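Local coordinates for protein acetone carboxylase alpha subunit (Xanthobacter autotrophicus Py2, PDB 5M45) that serves as a hydantoinase B/oxoprolinase-family subunit of a six-chain enzyme assembly, holding a manganese ion and packing against a second copy of itself, at residues C203-V206 against L212-D215; R214-E219 against L232-R237. All blocks are in the same frame, centred on the assembly; numbering follows the deposited sequence.

Contact 1 of 2, residues C203-V206 against L212-D215; sequences CRKV and LFRD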
loop_
_atom_site.group_PDB
_atom_site.type_symbol
_atom_site.label_atom_id
_atom_site.label_comp_id
_atom_site.label_asym_id
_atom_site.label_seq_id
_atom_site.Cartn_x
_atom_site.Cartn_y
_atom_site.Cartn_z
ATOM N N CYS A 203 4.988 -1.237 -12.776
ATOM C CA CYS A 203 4.862 -0.835 -14.201
ATOM C C CYS A 203 3.412 -0.426 -14.594
ATOM O O CYS A 203 2.845 -0.865 -15.613
ATOM C CB CYS A 203 5.422 -1.954 -15.095
ATOM S SG CYS A 203 7.224 -2.176 -14.963
ATOM N N ARG A 204 2.845 0.480 -13.789
ATOM C CA ARG A 204 1.446 0.897 -13.969
ATOM C C ARG A 204 1.320 1.923 -15.096
ATOM O O ARG A 204 2.115 2.857 -15.187
ATOM C CB ARG A 204 0.930 1.461 -12.657
ATOM C CG ARG A 204 -0.517 1.989 -12.688
ATOM C CD ARG A 204 -1.043 2.325 -11.308
ATOM N NE ARG A 204 -2.360 2.944 -11.396
ATOM C CZ ARG A 204 -3.122 3.285 -10.339
ATOM N NH1 ARG A 204 -2.723 3.041 -9.097
ATOM N NH2 ARG A 204 -4.299 3.868 -10.533
ATOM N N LYS A 205 0.317 1.767 -15.961
ATOM C CA LYS A 205 -0.001 2.834 -16.917
ATOM C C LYS A 205 -0.818 3.914 -16.168
ATOM O O LYS A 205 -1.976 3.690 -15.813
ATOM C CB LYS A 205 -0.774 2.327 -18.158
ATOM C CG LYS A 205 -0.888 3.400 -19.258
ATOM C CD LYS A 205 -1.701 3.020 -20.480
ATOM C CE LYS A 205 -1.128 1.777 -21.136
ATOM N NZ LYS A 205 -1.661 1.524 -22.502
ATOM N N VAL A 206 -0.191 5.063 -15.926
ATOM C CA VAL A 206 -0.774 6.154 -15.136
ATOM C C VAL A 206 -1.259 7.348 -15.989
ATOM O O VAL A 206 -1.833 8.307 -15.439
ATOM C CB VAL A 206 0.199 6.669 -14.069
ATOM C CG1 VAL A 206 0.508 5.532 -13.068
ATOM C CG2 VAL A 206 1.480 7.292 -14.648
ATOM N N LEU A 212 -2.068 12.670 -17.198
ATOM C CA LEU A 212 -2.209 11.754 -16.063
ATOM C C LEU A 212 -3.678 11.431 -15.700
ATOM O O LEU A 212 -4.548 12.312 -15.732
ATOM C CB LEU A 212 -1.458 12.311 -14.837
ATOM C CG LEU A 212 0.069 12.360 -15.004
ATOM C CD1 LEU A 212 0.662 13.137 -13.866
ATOM C CD2 LEU A 212 0.707 10.990 -15.014
ATOM N N PHE A 213 -3.947 10.189 -15.358
ATOM C CA PHE A 213 -5.316 9.770 -15.008
ATOM C C PHE A 213 -5.664 10.243 -13.584
ATOM O O PHE A 213 -4.865 10.094 -12.653
ATOM C CB PHE A 213 -5.479 8.233 -15.043
ATOM C CG PHE A 213 -5.179 7.568 -16.368
ATOM C CD1 PHE A 213 -5.626 8.091 -17.562
ATOM C CD2 PHE A 213 -4.508 6.343 -16.403
ATOM C CE1 PHE A 213 -5.383 7.429 -18.785
ATOM C CE2 PHE A 213 -4.254 5.689 -17.613
ATOM C CZ PHE A 213 -4.694 6.244 -18.810
ATOM N N ARG A 214 -6.890 10.724 -13.409
ATOM C CA ARG A 214 -7.330 11.264 -12.124
ATOM C C ARG A 214 -7.392 10.195 -10.995
ATOM O O ARG A 214 -7.089 10.521 -9.839
ATOM C CB ARG A 214 -8.693 11.942 -12.257
ATOM C CG ARG A 214 -9.013 12.881 -11.111
ATOM C CD ARG A 214 -10.445 13.356 -11.078
ATOM N NE ARG A 214 -10.967 13.888 -12.336
ATOM C CZ ARG A 214 -10.873 15.138 -12.771
ATOM N NH1 ARG A 214 -11.461 15.474 -13.928
ATOM N NH2 ARG A 214 -10.188 16.065 -12.112
ATOM N N ASP A 215 -7.789 8.952 -11.314
ATOM C CA ASP A 215 -7.830 7.884 -10.299
ATOM C C ASP A 215 -6.439 7.628 -9.715
ATOM O O ASP A 215 -6.308 7.482 -8.483
ATOM C CB ASP A 215 -8.496 6.564 -10.786
ATOM C CG ASP A 215 -7.938 6.038 -12.118
ATOM O OD1 ASP A 215 -7.486 6.837 -12.951
ATOM O OD2 ASP A 215 -7.960 4.789 -12.328
HETATM O O HOH W 1 -6.265 4.551 -8.577
#
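Val-206 and Phe-213 face each other at the open end of a short antiparallel hairpin, away from its turn, their CA atoms 5.8 Å apart. The Phe-213 amide donates to Val-206 O over 2.8 Å in an almost straight bond, with an N-H...O angle of 175°. The same carbonyl oxygen also receives a CA-H...O contact from Leu-212 CA at 3.5 Å, so it is engaged by two consecutive residues of the returning chain.

The ring of Phe-213 turns back toward this junction. With CG anti to its own carbonyl carbon (chi1 -59°), the ring folds toward strand 204-208 and CD2 comes within 3.4 Å of Val-206 C, an approach that is oblique to the ring. Farther out, the ring edge at Phe-213 CE2 meets Lys-205 O, close to the ring plane, at 3.5 Å.

This is how a β-hairpin at the border of an antiparallel sheet passes into a helix: strand 211-212 is one of the two edge strands of the sheet within the chain, and Phe-213 is the N-cap residue of helix 214-222. The Val-206 and Leu-212 side chains run alongside each other in a common direction and meet through Val-206 CG2 and Leu-212 CD2 at 3.8 Å.

From the start of strand 204-208 the extended Arg-204 runs toward the first helical turn. Its NH2 stays 4.2 Å from Asp-215 OD2, too far for a salt bridge, with guanidinium and carboxylate planes 70° apart. A water in the guanidinium plane, 2.9 Å from Arg-204 NH2, links it weakly to Asp-215 O. The stronger partners lie elsewhere: Glu-219 for Arg-204, and for Asp-215 OD2 the backbone N of Lys-205 of the second subunit.

Contact 2 of 2, residues R214-E219 against L232-R237; sequences RDWLHE and LDERTR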
loop_
_atom_site.group_PDB
_atom_site.type_symbol
_atom_site.label_atom_id
_atom_site.label_comp_id
_atom_site.label_asym_id
_atom_site.label_seq_id
_atom_site.Cartn_x
_atom_site.Cartn_y
_atom_site.Cartn_z
ATOM N N ARG A 214 -6.890 10.724 -13.409
ATOM C CA ARG A 214 -7.330 11.264 -12.124
ATOM C C ARG A 214 -7.392 10.195 -10.995
ATOM O O ARG A 214 -7.089 10.521 -9.839
ATOM C CB ARG A 214 -8.693 11.942 -12.257
ATOM C CG ARG A 214 -9.013 12.881 -11.111
ATOM C CD ARG A 214 -10.445 13.356 -11.078
ATOM N NE ARG A 214 -10.967 13.888 -12.336
ATOM C CZ ARG A 214 -10.873 15.138 -12.771
ATOM N NH1 ARG A 214 -11.461 15.474 -13.928
ATOM N NH2 ARG A 214 -10.188 16.065 -12.112
ATOM N N ASP A 215 -7.789 8.952 -11.314
ATOM C CA ASP A 215 -7.830 7.884 -10.299
ATOM C C ASP A 215 -6.439 7.628 -9.715
ATOM O O ASP A 215 -6.308 7.482 -8.483
ATOM C CB ASP A 215 -8.496 6.564 -10.786
ATOM C CG ASP A 215 -7.938 6.038 -12.118
ATOM O OD1 ASP A 215 -7.486 6.837 -12.951
ATOM O OD2 ASP A 215 -7.960 4.789 -12.328
ATOM N N TRP A 216 -5.407 7.613 -10.577
ATOM C CA TRP A 216 -4.007 7.548 -10.139
ATOM C C TRP A 216 -3.615 8.733 -9.245
ATOM O O TRP A 216 -3.000 8.558 -8.178
ATOM C CB TRP A 216 -3.054 7.473 -11.345
ATOM C CG TRP A 216 -1.634 7.927 -11.081
ATOM C CD1 TRP A 216 -1.077 9.116 -11.464
ATOM C CD2 TRP A 216 -0.634 7.233 -10.335
ATOM N NE1 TRP A 216 0.225 9.195 -11.022
ATOM C CE2 TRP A 216 0.530 8.047 -10.331
ATOM C CE3 TRP A 216 -0.591 5.988 -9.684
ATOM C CZ2 TRP A 216 1.736 7.651 -9.702
ATOM C CZ3 TRP A 216 0.614 5.606 -9.025
ATOM C CH2 TRP A 216 1.753 6.423 -9.065
ATOM N N LEU A 217 -3.970 9.939 -9.682
ATOM C CA LEU A 217 -3.626 11.166 -8.943
ATOM C C LEU A 217 -4.207 11.163 -7.520
ATOM O O LEU A 217 -3.458 11.349 -6.544
ATOM C CB LEU A 217 -4.043 12.434 -9.729
ATOM C CG LEU A 217 -3.315 12.725 -11.044
ATOM C CD1 LEU A 217 -4.014 13.809 -11.861
ATOM C CD2 LEU A 217 -1.835 13.100 -10.825
ATOM N N HIS A 218 -5.514 10.885 -7.402
ATOM C CA HIS A 218 -6.185 10.883 -6.098
ATOM C C HIS A 218 -5.629 9.788 -5.148
ATOM O O HIS A 218 -5.393 10.030 -3.964
ATOM C CB HIS A 218 -7.712 10.774 -6.233
ATOM C CG HIS A 218 -8.402 12.039 -6.691
ATOM N ND1 HIS A 218 -9.625 12.436 -6.189
ATOM C CD2 HIS A 218 -8.021 13.017 -7.549
ATOM C CE1 HIS A 218 -9.979 13.586 -6.734
ATOM N NE2 HIS A 218 -9.016 13.969 -7.545
ATOM N N GLU A 219 -5.389 8.598 -5.696
ATOM C CA GLU A 219 -4.907 7.475 -4.893
ATOM C C GLU A 219 -3.497 7.671 -4.383
ATOM O O GLU A 219 -3.234 7.588 -3.158
ATOM C CB GLU A 219 -5.012 6.175 -5.699
ATOM C CG GLU A 219 -4.707 4.923 -4.907
ATOM C CD GLU A 219 -4.702 3.674 -5.812
ATOM O OE1 GLU A 219 -3.566 3.283 -6.149
ATOM O OE2 GLU A 219 -5.783 3.105 -6.182
ATOM N N LEU A 232 5.176 17.600 -6.994
ATOM C CA LEU A 232 6.153 18.334 -7.775
ATOM C C LEU A 232 7.330 17.437 -8.261
ATOM O O LEU A 232 7.915 17.708 -9.327
ATOM C CB LEU A 232 6.614 19.618 -7.057
ATOM C CG LEU A 232 5.516 20.701 -6.994
ATOM C CD1 LEU A 232 5.791 21.761 -5.942
ATOM C CD2 LEU A 232 5.296 21.357 -8.346
ATOM N N ASP A 233 7.684 16.387 -7.505
ATOM C CA ASP A 233 8.658 15.390 -7.988
ATOM C C ASP A 233 8.128 14.648 -9.236
ATOM O O ASP A 233 8.885 14.366 -10.182
ATOM C CB ASP A 233 9.081 14.399 -6.867
ATOM C CG ASP A 233 9.996 15.060 -5.799
ATOM O OD1 ASP A 233 10.573 16.162 -6.040
ATOM O OD2 ASP A 233 10.163 14.480 -4.680
ATOM N N GLU A 234 6.822 14.380 -9.268
ATOM C CA GLU A 234 6.219 13.763 -10.429
ATOM C C GLU A 234 6.266 14.669 -11.682
ATOM O O GLU A 234 6.595 14.205 -12.781
ATOM C CB GLU A 234 4.789 13.273 -10.124
ATOM C CG GLU A 234 4.007 12.752 -11.336
ATOM C CD GLU A 234 2.719 12.039 -10.936
ATOM O OE1 GLU A 234 1.877 12.667 -10.245
ATOM O OE2 GLU A 234 2.566 10.851 -11.322
ATOM N N ARG A 235 5.923 15.947 -11.519
ATOM C CA ARG A 235 6.006 16.899 -12.634
ATOM C C ARG A 235 7.456 17.056 -13.132
ATOM O O ARG A 235 7.667 17.174 -14.346
ATOM C CB ARG A 235 5.378 18.261 -12.280
ATOM C CG ARG A 235 3.892 18.168 -11.890
ATOM C CD ARG A 235 3.009 17.655 -13.055
ATOM N NE ARG A 235 1.634 17.517 -12.681
ATOM C CZ ARG A 235 0.638 17.200 -13.522
ATOM N NH1 ARG A 235 -0.609 17.083 -13.084
ATOM N NH2 ARG A 235 0.846 16.980 -14.814
ATOM N N THR A 236 8.431 17.024 -12.205
ATOM C CA THR A 236 9.858 16.982 -12.531
ATOM C C THR A 236 10.229 15.822 -13.469
ATOM O O THR A 236 10.922 16.024 -14.475
ATOM C CB THR A 236 10.729 16.864 -11.224
ATOM O OG1 THR A 236 10.526 18.055 -10.426
ATOM C CG2 THR A 236 12.187 16.724 -11.532
ATOM N N ARG A 237 9.759 14.617 -13.151
ATOM C CA ARG A 237 10.078 13.439 -13.970
ATOM C C ARG A 237 9.428 13.530 -15.378
ATOM O O ARG A 237 10.082 13.245 -16.398
ATOM C CB ARG A 237 9.636 12.130 -13.299
ATOM C CG ARG A 237 10.342 11.795 -11.989
ATOM C CD ARG A 237 9.955 10.421 -11.428
ATOM N NE ARG A 237 8.511 10.258 -11.208
ATOM C CZ ARG A 237 7.859 10.571 -10.093
ATOM N NH1 ARG A 237 8.470 11.083 -9.033
ATOM N NH2 ARG A 237 6.547 10.366 -10.029
#
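Glu-234 and Trp-216 join the two arms of a helix-loop-helix, 214-222 and 227-255, which keep their backbones well apart here: the closest CA atoms, Leu-217 and Glu-234, are 10.3 Å from each other. Side chains must therefore span the gap, and Glu-234 does most of this. Behind it, Glu-234 CA sits over the rim of one face of the Arg-237 guanidinium, within its own helix. CB points toward helix 214-222; CG lies anti to the backbone N (chi1 173°), and the extended chain beyond it brings the carboxylate to the indole. CD arrives in the plane of the Trp-216 ring, at its edge, 3.8 Å from NE1. The two oxygens then have different nearest neighbours. OE1 touches the Leu-217 methyl CD2 at 3.8 Å, an apolar neighbour. OE2 turns its syn lone pair to Trp-216 NE1 and accepts the indole N-H over 2.9 Å, with an N-H...O angle of 156°. Ring and carboxylate planes stand 65° apart, yet OE2 remains close to the indole plane, with Trp-216 CE2 3.6 Å from it.

How the contacts relate
The two contacts are successive steps of one chain path, hairpin into helix and helix against helix, and share Arg-214 and Asp-215; their centres are about 8 Å apart. A common core joins them: Val-206 CG1 packs on Trp-216 CD2 at 3.4 Å, and Leu-212 CD1 lies 3.7 Å from Glu-234 CD. The Arg-204 guanidinium of contact 1 is tied to helix 214-222 of contact 2 through NH1 and Glu-219 OE1, 3.1 Å apart in a salt bridge. The sheet that the hairpin of contact 1 borders also carries Asp-153 and His-175, two ligands of the manganese ion, and Arg-237 of contact 2 hydrogen-bonds to Thr-156 and Thr-174 on those same strands. Both contacts also touch the second subunit.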